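Local coordinates for protein addiction module toxin RelE (Helicobacter pylori, PDB 4LTT) that probably cleaves RNA as the toxin of a type II toxin-antitoxin system, a RelE-family member of the YafQ subfamily, at residues F22-S25 and V26-V30. Residues are numbered along the deposited sequence; the frame is centred on the assembly and turned at random.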
ATOM      1  N   PHE A  22       1.241   0.651  15.052  1.00  9.01           N
ATOM      2  CA  PHE A  22       0.622   1.339  13.875  1.00  8.00           C
ATOM      3  C   PHE A  22      -0.878   1.527  14.075  1.00  7.68           C
ATOM      4  O   PHE A  22      -1.586   0.613  14.514  1.00  8.39           O
ATOM      5  CB  PHE A  22       0.859   0.418  12.712  1.00  8.55           C
ATOM      6  CG  PHE A  22       0.280   0.912  11.379  1.00  7.76           C
ATOM      7  CD1 PHE A  22       0.766   2.072  10.822  1.00  8.99           C
ATOM      8  CD2 PHE A  22      -0.721   0.225  10.740  1.00  8.62           C
ATOM      9  CE1 PHE A  22       0.281   2.509   9.577  1.00  8.67           C
ATOM     10  CE2 PHE A  22      -1.191   0.654   9.514  1.00  7.77           C
ATOM     11  CZ  PHE A  22      -0.679   1.754   8.933  1.00  8.86           C
ATOM     12  N   ASP A  23      -1.307   2.742  13.746  1.00  8.06           N
ATOM     13  CA  ASP A  23      -2.701   3.129  13.706  1.00  8.62           C
ATOM     14  C   ASP A  23      -3.176   3.053  12.232  1.00  8.89           C
ATOM     15  O   ASP A  23      -2.665   3.836  11.435  1.00  9.95           O
ATOM     16  CB  ASP A  23      -2.828   4.545  14.293  1.00 10.48           C
ATOM     17  CG  ASP A  23      -4.244   5.087  14.267  1.00 14.89           C
ATOM     18  OD1 ASP A  23      -5.090   4.697  13.496  1.00 14.86           O
ATOM     19  OD2 ASP A  23      -4.531   6.083  15.025  1.00 22.24           O
ATOM     20  N   ASP A  24      -4.103   2.202  11.904  1.00  7.96           N
ATOM     21  CA  ASP A  24      -4.508   2.002  10.520  1.00  8.24           C
ATOM     22  C   ASP A  24      -5.616   2.893  10.023  1.00  8.50           C
ATOM     23  O   ASP A  24      -6.171   2.658   8.934  1.00  8.10           O
ATOM     24  CB  ASP A  24      -4.860   0.511  10.326  1.00 10.34           C
ATOM     25  CG  ASP A  24      -6.120   0.095  11.009  1.00 10.55           C
ATOM     26  OD1 ASP A  24      -6.682   0.917  11.771  1.00 11.84           O
ATOM     27  OD2 ASP A  24      -6.567  -1.049  10.773  1.00 12.92           O
ATOM     28  N   SER A  25      -5.944   3.977  10.731  1.00  7.85           N
ATOM     29  CA  SER A  25      -7.093   4.771  10.322  1.00  8.97           C
ATOM     30  C   SER A  25      -6.884   5.450   8.981  1.00  7.94           C
ATOM     31  O   SER A  25      -7.776   5.421   8.110  1.00  8.00           O
ATOM     32  CB  SER A  25      -7.502   5.690  11.417  1.00 10.86           C
ATOM     33  OG  SER A  25      -6.600   6.665  11.572  1.00 16.50           O
ATOM     34  N   VAL A  26      -5.727   6.065   8.769  1.00  7.30           N
ATOM     35  CA  VAL A  26      -5.458   6.672   7.515  1.00  7.62           C
ATOM     36  C   VAL A  26      -5.367   5.612   6.395  1.00  7.14           C
ATOM     37  O   VAL A  26      -5.900   5.823   5.273  1.00  7.97           O
ATOM     38  CB  VAL A  26      -4.169   7.553   7.558  1.00  9.25           C
ATOM     39  CG1 VAL A  26      -3.818   8.070   6.180  1.00 11.08           C
ATOM     40  CG2 VAL A  26      -4.451   8.707   8.518  1.00 12.69           C
ATOM     41  N   LEU A  27      -4.693   4.517   6.666  1.00  7.18           N
ATOM     42  CA  LEU A  27      -4.639   3.424   5.727  1.00  6.72           C
ATOM     43  C   LEU A  27      -6.043   3.032   5.237  1.00  6.51           C
ATOM     44  O   LEU A  27      -6.261   2.786   4.036  1.00  6.47           O
ATOM     45  CB  LEU A  27      -3.923   2.199   6.268  1.00  6.85           C
ATOM     46  CG  LEU A  27      -3.900   0.962   5.405  1.00  6.26           C
ATOM     47  CD1 LEU A  27      -3.123   1.201   4.104  1.00  7.32           C
ATOM     48  CD2 LEU A  27      -3.275  -0.162   6.190  1.00  8.93           C
ATOM     49  N   ASN A  28      -6.988   2.834   6.147  1.00  6.23           N
ATOM     50  CA  ASN A  28      -8.304   2.435   5.750  1.00  6.35           C
ATOM     51  C   ASN A  28      -8.950   3.461   4.827  1.00  5.67           C
ATOM     52  O   ASN A  28      -9.692   3.078   3.894  1.00  5.74           O
ATOM     53  CB  ASN A  28      -9.175   2.116   6.987  1.00  7.52           C
ATOM     54  CG  ASN A  28      -8.816   0.848   7.657  1.00  8.67           C
ATOM     55  OD1 ASN A  28      -8.287  -0.057   7.036  1.00  9.75           O
ATOM     56  ND2 ASN A  28      -9.014   0.811   8.981  1.00 11.05           N
ATOM     57  N   GLU A  29      -8.763   4.719   5.135  1.00  5.99           N
ATOM     58  CA  GLU A  29      -9.303   5.740   4.266  1.00  6.51           C
ATOM     59  C   GLU A  29      -8.681   5.726   2.888  1.00  6.15           C
ATOM     60  O   GLU A  29      -9.370   5.886   1.860  1.00  6.33           O
ATOM     61  CB  GLU A  29      -9.098   7.106   4.898  1.00  7.95           C
ATOM     62  CG  GLU A  29      -9.677   8.299   4.167  1.00 10.02           C
ATOM     63  CD  GLU A  29      -9.092   9.568   4.757  1.00 10.99           C
ATOM     64  OE1 GLU A  29      -7.876   9.827   4.604  1.00 15.76           O
ATOM     65  OE2 GLU A  29      -9.787  10.277   5.424  1.00 11.17           O
ATOM     66  N   VAL A  30      -7.365   5.541   2.835  1.00  6.00           N
ATOM     67  CA  VAL A  30      -6.641   5.424   1.539  1.00  6.72           C
ATOM     68  C   VAL A  30      -7.157   4.204   0.738  1.00  6.14           C
ATOM     69  O   VAL A  30      -7.425   4.326  -0.468  1.00  6.20           O
ATOM     70  CB  VAL A  30      -5.144   5.292   1.776  1.00  7.76           C
ATOM     71  CG1 VAL A  30      -4.389   4.796   0.480  1.00  8.66           C
ATOM     72  CG2 VAL A  30      -4.559   6.581   2.326  1.00  9.29           C
TER
HETATM   73  O   HOH W   1      -2.770   4.548   8.791  1.00  8.53           O
HETATM   74  O   HOH W   2      -3.903   6.648  11.149  1.00 11.60           O
HETATM   75  O   HOH W   3      -6.672  -1.981   8.206  1.00 15.94           O
HETATM   76  O   HOH W   4      -9.027  -1.859  10.960  1.00 29.05           O
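Backbone hydrogen bonds join Asp-24 to Asn-28 and Ser-25 to Glu-29 where helix 25-35 begins. Asn-28 N donates to Asp-24 O at 2.9 Å with an N-H...O angle of 162°, and one residue on, Glu-29 N reaches Ser-25 O at 3.2 Å. Asp-24 holds the N-cap position, but its side chain makes no capping bond.

Water takes over part of that job. Asp-23 O accepts from two waters, which in turn accept from the first-turn amides: one from Leu-27 N at 2.9 Å, the other from Val-26 N at 3.1 Å. The Asp-23 side chain is engaged as well: OD1 takes the N-H of Ser-25 at 3.0 Å, nearly along the carboxylate C-O axis, which closes an Asx turn that leads into the first residue of the helix.

This turn ends the loop between helices 8-19 and 25-35 of the RelE-type fold, in which helices pack against the sheet. On the inner side, CE2 of Phe-22 meets CD2 of Leu-27 at 4.0 Å; the methyl comes to the ring edge, near its plane, and the two side chains cross at about a right angle. With CG anti to its backbone N (chi1 179°), Phe-22 turns its ring to this leucine, and both side chains also rest on Leu-81 of strand 75-82.

Elsewhere on this first turn, the Asp-24 carboxylate and Asn-28 amide planes stand 61° apart, with OD2 3.6 Å from ND2. A water bridges them, donating to Asp-24 OD2 and to Asn-28 OD1; a second donates to OD2 and accepts weakly from ND2.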